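Local coordinates for protein alpha-ketoglutarate-dependent 2,4-dichlorophenoxyacetate dioxygenase (Bradyrhizobium diazoefficiens, PDB 5BKE) that probably acts as a metal- and 2-oxoglutarate-dependent dioxygenase that degrades aryloxyalkanoate herbicides such as 2,4-dichlorophenoxyacetate, at residues C[12-22]-C[40-50]; C[110-118]-C[257-266]. All coordinates share one frame; numbering follows the deposited sequence.

Interaction 1: residues C[12-22]-C[40-50]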
# COMPACT_ATOMS: atom_id res chain seq x y z
N PHE C 12 12.99 7.77 -23.91
CA PHE C 12 13.63 7.00 -25.00
C PHE C 12 14.89 7.72 -25.52
O PHE C 12 15.28 8.76 -24.97
CB PHE C 12 12.61 6.67 -26.12
CG PHE C 12 12.23 7.84 -27.02
CD1 PHE C 12 11.93 9.11 -26.52
CD2 PHE C 12 12.13 7.63 -28.40
CE1 PHE C 12 11.57 10.16 -27.37
CE2 PHE C 12 11.77 8.67 -29.26
CZ PHE C 12 11.49 9.93 -28.74
N VAL C 13 15.50 7.15 -26.57
CA VAL C 13 16.71 7.68 -27.27
C VAL C 13 17.99 7.40 -26.51
O VAL C 13 18.19 7.88 -25.38
CB VAL C 13 16.62 9.20 -27.66
CG1 VAL C 13 17.80 9.62 -28.54
CG2 VAL C 13 15.32 9.53 -28.36
N GLY C 14 18.87 6.61 -27.13
CA GLY C 14 20.20 6.36 -26.60
C GLY C 14 21.33 6.86 -27.48
O GLY C 14 21.27 6.76 -28.72
N GLN C 15 22.37 7.39 -26.85
CA GLN C 15 23.60 7.78 -27.54
C GLN C 15 24.60 6.66 -27.37
O GLN C 15 24.88 6.22 -26.25
CB GLN C 15 24.15 9.10 -26.99
CG GLN C 15 25.40 9.59 -27.71
CD GLN C 15 25.79 11.00 -27.31
OE1 GLN C 15 25.08 11.97 -27.58
NE2 GLN C 15 26.94 11.12 -26.66
N VAL C 16 25.14 6.19 -28.50
CA VAL C 16 26.06 5.06 -28.50
C VAL C 16 27.49 5.50 -28.77
O VAL C 16 27.75 6.27 -29.70
CB VAL C 16 25.64 3.98 -29.52
CG1 VAL C 16 26.47 2.72 -29.34
CG2 VAL C 16 24.16 3.64 -29.38
N SER C 17 28.43 4.98 -27.99
CA SER C 17 29.85 5.26 -28.21
C SER C 17 30.66 3.97 -28.19
O SER C 17 30.19 2.95 -27.68
CB SER C 17 30.38 6.26 -27.17
OG SER C 17 30.10 5.80 -25.86
N GLY C 18 31.85 4.01 -28.77
CA GLY C 18 32.77 2.87 -28.73
C GLY C 18 32.67 1.95 -29.95
O GLY C 18 33.40 0.97 -30.02
N LEU C 19 31.78 2.26 -30.89
CA LEU C 19 31.65 1.46 -32.12
C LEU C 19 32.08 2.23 -33.35
O LEU C 19 31.74 3.40 -33.51
CB LEU C 19 30.22 0.95 -32.32
CG LEU C 19 29.58 -0.01 -31.32
CD1 LEU C 19 28.17 -0.33 -31.79
CD2 LEU C 19 30.36 -1.30 -31.12
N ASP C 20 32.83 1.57 -34.22
CA ASP C 20 33.28 2.17 -35.46
C ASP C 20 32.48 1.51 -36.59
O ASP C 20 32.70 0.35 -36.92
CB ASP C 20 34.80 1.99 -35.60
CG ASP C 20 35.34 2.33 -36.98
OD1 ASP C 20 34.74 3.15 -37.72
OD2 ASP C 20 36.40 1.78 -37.30
N LEU C 21 31.56 2.28 -37.17
CA LEU C 21 30.62 1.77 -38.18
C LEU C 21 31.21 1.64 -39.59
O LEU C 21 30.52 1.17 -40.50
CB LEU C 21 29.33 2.60 -38.18
CG LEU C 21 28.52 2.71 -36.87
CD1 LEU C 21 27.24 3.51 -37.09
CD2 LEU C 21 28.20 1.36 -36.23
N ARG C 22 32.47 2.05 -39.75
CA ARG C 22 33.26 1.78 -40.97
C ARG C 22 33.65 0.31 -41.07
O ARG C 22 33.93 -0.20 -42.16
CB ARG C 22 34.54 2.61 -40.98
CG ARG C 22 34.37 4.04 -41.43
CD ARG C 22 34.92 5.04 -40.43
NE ARG C 22 36.29 4.76 -39.99
CZ ARG C 22 37.39 5.32 -40.49
NH1 ARG C 22 37.33 6.21 -41.48
NH2 ARG C 22 38.57 4.98 -39.98
N TYR C 40 15.47 1.58 -26.59
CA TYR C 40 15.53 3.04 -26.78
C TYR C 40 14.76 3.58 -27.99
O TYR C 40 14.41 4.76 -28.02
CB TYR C 40 16.99 3.50 -26.82
CG TYR C 40 17.75 3.21 -25.53
CD1 TYR C 40 17.63 4.07 -24.42
CD2 TYR C 40 18.57 2.09 -25.42
CE1 TYR C 40 18.31 3.82 -23.23
CE2 TYR C 40 19.27 1.83 -24.24
CZ TYR C 40 19.13 2.70 -23.15
OH TYR C 40 19.81 2.46 -21.98
N ALA C 41 14.48 2.71 -28.97
CA ALA C 41 13.74 3.06 -30.20
C ALA C 41 14.51 3.94 -31.21
O ALA C 41 14.26 3.85 -32.44
CB ALA C 41 12.35 3.63 -29.91
N VAL C 42 15.41 4.78 -30.71
CA VAL C 42 16.24 5.67 -31.52
C VAL C 42 17.66 5.63 -30.95
O VAL C 42 17.86 5.73 -29.73
CB VAL C 42 15.72 7.14 -31.56
CG1 VAL C 42 16.57 8.01 -32.47
CG2 VAL C 42 14.28 7.23 -32.02
N LEU C 43 18.64 5.49 -31.84
CA LEU C 43 20.04 5.48 -31.45
C LEU C 43 20.82 6.53 -32.23
O LEU C 43 20.60 6.72 -33.42
CB LEU C 43 20.65 4.08 -31.63
CG LEU C 43 20.15 2.93 -30.75
CD1 LEU C 43 20.95 1.66 -31.06
CD2 LEU C 43 20.19 3.25 -29.24
N VAL C 44 21.72 7.22 -31.52
CA VAL C 44 22.51 8.33 -32.06
C VAL C 44 23.98 7.93 -31.98
O VAL C 44 24.48 7.57 -30.92
CB VAL C 44 22.26 9.63 -31.25
CG1 VAL C 44 23.16 10.78 -31.72
CG2 VAL C 44 20.79 10.04 -31.32
N PHE C 45 24.66 7.95 -33.13
CA PHE C 45 26.09 7.67 -33.19
C PHE C 45 26.72 8.94 -33.72
O PHE C 45 26.27 9.48 -34.73
CB PHE C 45 26.41 6.53 -34.18
CG PHE C 45 25.87 5.17 -33.78
CD1 PHE C 45 24.52 4.84 -33.95
CD2 PHE C 45 26.74 4.18 -33.30
CE1 PHE C 45 24.04 3.58 -33.61
CE2 PHE C 45 26.26 2.92 -32.96
CZ PHE C 45 24.91 2.62 -33.11
N HIS C 46 27.76 9.42 -33.04
CA HIS C 46 28.51 10.59 -33.53
C HIS C 46 29.77 10.15 -34.29
O HIS C 46 30.28 9.05 -34.08
CB HIS C 46 28.86 11.54 -32.37
CG HIS C 46 27.67 12.13 -31.69
ND1 HIS C 46 26.78 12.97 -32.33
CD2 HIS C 46 27.21 12.01 -30.42
CE1 HIS C 46 25.83 13.34 -31.48
NE2 HIS C 46 26.07 12.77 -30.32
N ASP C 47 30.26 11.02 -35.18
CA ASP C 47 31.54 10.81 -35.89
C ASP C 47 31.61 9.45 -36.59
O ASP C 47 32.48 8.62 -36.31
CB ASP C 47 32.74 11.01 -34.95
CG ASP C 47 32.66 12.31 -34.16
OD1 ASP C 47 32.79 13.39 -34.78
OD2 ASP C 47 32.46 12.24 -32.92
N GLN C 48 30.65 9.20 -37.48
CA GLN C 48 30.64 7.97 -38.26
C GLN C 48 30.79 8.32 -39.73
O GLN C 48 29.81 8.38 -40.48
CB GLN C 48 29.38 7.14 -37.97
CG GLN C 48 29.21 6.71 -36.51
CD GLN C 48 30.32 5.81 -35.98
OE1 GLN C 48 30.97 5.08 -36.73
NE2 GLN C 48 30.54 5.86 -34.67
N ASP C 49 32.04 8.58 -40.11
CA ASP C 49 32.42 8.98 -41.46
C ASP C 49 32.44 7.74 -42.34
O ASP C 49 33.48 7.10 -42.54
CB ASP C 49 33.80 9.67 -41.44
CG ASP C 49 34.21 10.25 -42.79
OD1 ASP C 49 33.45 10.19 -43.78
OD2 ASP C 49 35.34 10.79 -42.86
N ILE C 50 31.26 7.40 -42.86
CA ILE C 50 31.05 6.11 -43.52
C ILE C 50 30.72 6.29 -45.01
O ILE C 50 30.22 7.35 -45.42
CB ILE C 50 29.96 5.29 -42.80
CG1 ILE C 50 28.66 6.12 -42.67
CG2 ILE C 50 30.48 4.78 -41.45
CD1 ILE C 50 27.49 5.40 -42.05
O HOH W 1 33.76 5.73 -37.32
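Phe45 carries its CG anti to its own carbonyl carbon (chi1 -66°), and Val16 holds CG1 anti to the backbone N, beside the carbonyl carbon, which together set the ring alongside the valine branches. This contact joins the two parallel strands of a beta-alpha-beta unit, 14-17 and 42-45, linked by helix 27-40. Gly14 grips the second strand at two points: its N donates to Val42 O and its O accepts from Val44 N, after which Val16 N reaches Val44 O in an almost straight bond. With no side chain on Gly14, Tyr40 CB comes to 3.6 Å from its N and Leu43 CD2 to 3.7 Å from its O. The Phe45 ring is clasped on both faces. Val16 CB stands 3.9 Å from its centroid, Leu21 CD1 covers the opposite face at 4.1 Å, and Leu19 CD1 meets the edge. Leu43 and Leu19 also touch helix 27-40, whereas Val13 and Val44 pack against Tyr245 of strand 244-247. On the same sheet face as Val44, the Gln15 amide stands nearly perpendicular to the His46 ring; Gln15 OE1 accepts a weak hydrogen bond from His46 NE2, and His46 ND1 is hydrogen-bonded to Asp253 OD1. The first segment swings away at Ser17 and Gly18 and returns at Leu19 to Leu21, where the Gln48 side chain, bent at chi2 (-62°), bridges to its backbone. The Gln48 amide uses both ends: NE2 donates to Leu19 O at 3.0 Å, while OE1 accepts from Leu21 N at 2.9 Å, the donor tilted 34° from the amide's carbonyl plane. This pairing satisfies polar atoms in a largely buried place. A water completes the junction, lying 2.9 Å from Gln48 OE1 and 2.8 Å from Asp20 OD1.

Interaction 2: residues C[110-118]-C[257-266]. With MN (manganese (II) ion), chain N; OGA (N-oxalylglycine), chain O.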
# COMPACT_ATOMS: atom_id res chain seq x y z
N GLY C 110 7.05 16.31 -48.05
CA GLY C 110 6.36 15.29 -47.27
C GLY C 110 7.08 14.86 -46.00
O GLY C 110 6.44 14.59 -44.99
N ASN C 111 8.41 14.83 -46.05
CA ASN C 111 9.23 14.46 -44.89
C ASN C 111 9.09 15.44 -43.71
O ASN C 111 9.45 15.10 -42.59
CB ASN C 111 10.70 14.25 -45.28
CG ASN C 111 10.96 12.88 -45.93
OD1 ASN C 111 10.05 12.05 -46.05
ND2 ASN C 111 12.20 12.65 -46.33
N CYS C 112 8.53 16.62 -43.97
CA CYS C 112 8.33 17.63 -42.93
C CYS C 112 7.16 17.31 -42.04
O CYS C 112 7.01 17.90 -40.98
CB CYS C 112 8.18 19.03 -43.53
SG CYS C 112 9.70 19.63 -44.31
N LEU C 113 6.32 16.38 -42.49
CA LEU C 113 5.20 15.88 -41.68
C LEU C 113 5.63 14.69 -40.81
O LEU C 113 6.52 13.93 -41.19
CB LEU C 113 4.02 15.51 -42.58
CG LEU C 113 3.49 16.56 -43.57
CD1 LEU C 113 2.53 15.91 -44.56
CD2 LEU C 113 2.81 17.71 -42.84
N TRP C 114 5.00 14.57 -39.64
CA TRP C 114 5.21 13.43 -38.73
C TRP C 114 4.80 12.14 -39.43
O TRP C 114 3.66 12.01 -39.87
CB TRP C 114 4.39 13.58 -37.45
CG TRP C 114 4.92 14.58 -36.45
CD1 TRP C 114 4.39 15.81 -36.16
CD2 TRP C 114 6.07 14.43 -35.60
NE1 TRP C 114 5.14 16.43 -35.18
CE2 TRP C 114 6.17 15.61 -34.81
CE3 TRP C 114 7.02 13.40 -35.41
CZ2 TRP C 114 7.18 15.80 -33.86
CZ3 TRP C 114 8.02 13.59 -34.48
CH2 TRP C 114 8.09 14.78 -33.71
N HIS C 115 5.74 11.20 -39.52
CA HIS C 115 5.53 9.97 -40.28
C HIS C 115 6.35 8.82 -39.73
O HIS C 115 7.34 9.03 -39.01
CB HIS C 115 5.81 10.18 -41.79
CG HIS C 115 7.26 10.35 -42.14
ND1 HIS C 115 7.92 11.56 -42.05
CD2 HIS C 115 8.18 9.47 -42.61
CE1 HIS C 115 9.17 11.41 -42.44
NE2 HIS C 115 9.36 10.15 -42.78
N SER C 116 5.92 7.61 -40.07
CA SER C 116 6.68 6.38 -39.86
C SER C 116 6.99 5.85 -41.26
O SER C 116 6.10 5.81 -42.12
CB SER C 116 5.83 5.39 -39.05
OG SER C 116 6.54 4.21 -38.76
N ASP C 117 8.25 5.48 -41.52
CA ASP C 117 8.69 5.20 -42.89
C ASP C 117 8.00 3.97 -43.45
O ASP C 117 7.83 2.95 -42.73
CB ASP C 117 10.21 4.99 -42.99
CG ASP C 117 11.01 6.25 -42.78
OD1 ASP C 117 10.55 7.37 -43.11
OD2 ASP C 117 12.16 6.12 -42.30
N SER C 118 7.62 4.09 -44.73
CA SER C 118 7.02 3.00 -45.50
C SER C 118 5.75 2.42 -44.86
O SER C 118 5.43 1.23 -45.04
CB SER C 118 8.05 1.89 -45.77
OG SER C 118 9.05 2.35 -46.66
N TRP C 257 16.46 4.65 -36.28
CA TRP C 257 15.21 4.58 -35.54
C TRP C 257 14.39 3.34 -35.88
O TRP C 257 14.49 2.80 -37.00
CB TRP C 257 14.39 5.86 -35.70
CG TRP C 257 13.99 6.21 -37.12
CD1 TRP C 257 12.85 5.81 -37.77
CD2 TRP C 257 14.71 7.04 -38.04
NE1 TRP C 257 12.83 6.32 -39.04
CE2 TRP C 257 13.95 7.09 -39.24
CE3 TRP C 257 15.94 7.74 -37.98
CZ2 TRP C 257 14.37 7.81 -40.37
CZ3 TRP C 257 16.35 8.46 -39.10
CH2 TRP C 257 15.57 8.48 -40.28
N ASP C 258 13.61 2.88 -34.90
CA ASP C 258 12.67 1.81 -35.10
C ASP C 258 11.34 2.40 -35.52
O ASP C 258 10.66 3.09 -34.74
CB ASP C 258 12.53 0.93 -33.85
CG ASP C 258 11.68 -0.32 -34.10
OD1 ASP C 258 11.19 -0.53 -35.24
OD2 ASP C 258 11.51 -1.10 -33.14
N ASN C 259 10.96 2.13 -36.78
CA ASN C 259 9.70 2.64 -37.35
C ASN C 259 8.47 2.03 -36.66
O ASN C 259 7.39 2.63 -36.67
CB ASN C 259 9.65 2.40 -38.87
CG ASN C 259 10.59 3.33 -39.62
OD1 ASN C 259 10.37 4.56 -39.70
ND2 ASN C 259 11.66 2.77 -40.17
N ARG C 260 8.66 0.86 -36.05
CA ARG C 260 7.60 0.13 -35.36
C ARG C 260 7.19 0.76 -34.00
O ARG C 260 6.13 0.41 -33.46
CB ARG C 260 7.99 -1.35 -35.18
CG ARG C 260 8.52 -2.03 -36.46
CD ARG C 260 9.09 -3.41 -36.19
NE ARG C 260 10.25 -3.37 -35.31
CZ ARG C 260 10.93 -4.42 -34.87
NH1 ARG C 260 10.60 -5.66 -35.25
NH2 ARG C 260 11.97 -4.24 -34.06
N GLN C 261 8.00 1.71 -33.52
CA GLN C 261 7.84 2.34 -32.19
C GLN C 261 7.81 3.86 -32.21
O GLN C 261 7.68 4.47 -31.13
CB GLN C 261 8.96 1.89 -31.24
CG GLN C 261 9.05 0.39 -31.03
CD GLN C 261 10.10 0.01 -30.03
OE1 GLN C 261 9.81 -0.09 -28.84
NE2 GLN C 261 11.34 -0.19 -30.49
N THR C 262 7.97 4.47 -33.39
CA THR C 262 8.21 5.92 -33.50
C THR C 262 7.50 6.60 -34.66
O THR C 262 7.06 5.95 -35.61
CB THR C 262 9.71 6.25 -33.68
OG1 THR C 262 10.18 5.68 -34.91
CG2 THR C 262 10.57 5.78 -32.50
N MET C 263 7.40 7.92 -34.56
CA MET C 263 7.28 8.81 -35.71
C MET C 263 8.49 9.72 -35.74
O MET C 263 9.21 9.87 -34.74
CB MET C 263 6.02 9.67 -35.63
CG MET C 263 4.75 8.94 -36.02
SD MET C 263 3.44 10.07 -36.47
CE MET C 263 3.24 11.02 -34.94
N HIS C 264 8.72 10.33 -36.90
CA HIS C 264 9.77 11.32 -37.07
C HIS C 264 9.39 12.35 -38.13
O HIS C 264 8.42 12.15 -38.89
CB HIS C 264 11.12 10.64 -37.37
CG HIS C 264 11.13 9.90 -38.66
ND1 HIS C 264 10.60 8.64 -38.80
CD2 HIS C 264 11.59 10.25 -39.89
CE1 HIS C 264 10.72 8.25 -40.05
NE2 HIS C 264 11.33 9.21 -40.73
N ARG C 265 10.12 13.46 -38.15
CA ARG C 265 9.94 14.54 -39.13
C ARG C 265 11.19 15.42 -39.21
O ARG C 265 12.00 15.46 -38.28
CB ARG C 265 8.70 15.39 -38.82
CG ARG C 265 8.80 16.25 -37.55
CD ARG C 265 7.75 17.35 -37.52
NE ARG C 265 7.82 18.13 -36.28
CZ ARG C 265 6.96 19.08 -35.93
NH1 ARG C 265 5.92 19.38 -36.70
NH2 ARG C 265 7.14 19.74 -34.79
N VAL C 266 11.35 16.10 -40.34
CA VAL C 266 12.40 17.10 -40.49
C VAL C 266 11.75 18.48 -40.41
O VAL C 266 10.64 18.69 -40.93
CB VAL C 266 13.25 16.87 -41.78
CG1 VAL C 266 12.37 16.83 -43.04
CG2 VAL C 266 14.37 17.90 -41.93
MN MN N . 11.23 9.32 -42.95
C1 OGA O . 13.88 9.76 -43.62
C2 OGA O . 13.46 11.06 -43.16
C4 OGA O . 14.18 13.32 -42.51
C5 OGA O . 15.46 14.09 -42.66
O1 OGA O . 13.07 8.81 -43.51
O2 OGA O . 15.04 9.63 -44.08
O2' OGA O . 12.26 11.28 -43.05
O3 OGA O . 15.95 14.16 -43.82
N1 OGA O . 14.41 11.92 -42.83
O4 OGA O . 15.98 14.61 -41.65
O HOH W 2 8.33 20.06 -39.94
O HOH W 3 4.97 18.45 -39.13
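Asn111 O accepts from Val266 N at 3.1 Å, and its CB rests against Val266 CG1, while its amide carbon comes near O2' of the bound N-oxalylglycine. Cys112 follows with SG beside the same valine, and one water joins Cys112 O to Val266 O. Trp114 lies flat along Arg265: the CD of the arginine sits over one face, 3.6 Å from the centroid of the five-membered ring, and the guanidinium plane is turned only 20° from the indole. Salt bridges to Glu143 and to Glu236 of the second subunit hold the charged end. With an alanine in place of Trp114, the Arg265 stem would probably lose the indole face it lies along, a gap opening beside CD and the salt bridges left as the main restraint. His115 and His264 form a single antiparallel hydrogen-bonded pair, His264 N reaching His115 O at 2.8 Å. Their rings, oblique to each other, converge on manganese with Asp117, making the two-histidine, one-carboxylate facial triad of the cupin-type dioxygenases. His115 has CG between the backbone N and carbonyl carbon (chi1 72°), and its ND1 donates to Leu113 O in the ring plane, which fixes the ring's rotation with NE2 2.0 Å from the metal. N-oxalylglycine, an analogue of 2-oxoglutarate, chelates the ion through O1 and O2'. Ser116 OG donates to Asn259 O. Asp117 N then meets Asn259 OD1 from above the carbonyl plane at 2.9 Å. Asp117 OD1 binds manganese at 2.1 Å, whereas Asp117 OD2 is hydrogen-bonded to Ser128 OG and, weakly, to Trp257 NE1 at 3.3 Å.

How the interactions relate
From the N terminus, interaction 1 comes first and is short-range: segments 12-22 and 40-50 close a loop occupied mostly by helix 27-40. The chain then runs on to 110-118, and only after 138 further residues does 257-266 return to close interaction 2. The two loops are in series, neither nesting nor crossing. They meet in space because strands 42-45 and 254-258 are neighbours in the seven-stranded mixed sheet: Ala41 O probably accepts a hydrogen bond from Asp258 N, and Val42 CG2 packs on Trp257 CB. Segment 257-266 passes from strand 254-258 to strand 262-266 of the three-stranded sheet, which carries His264 of the metal site.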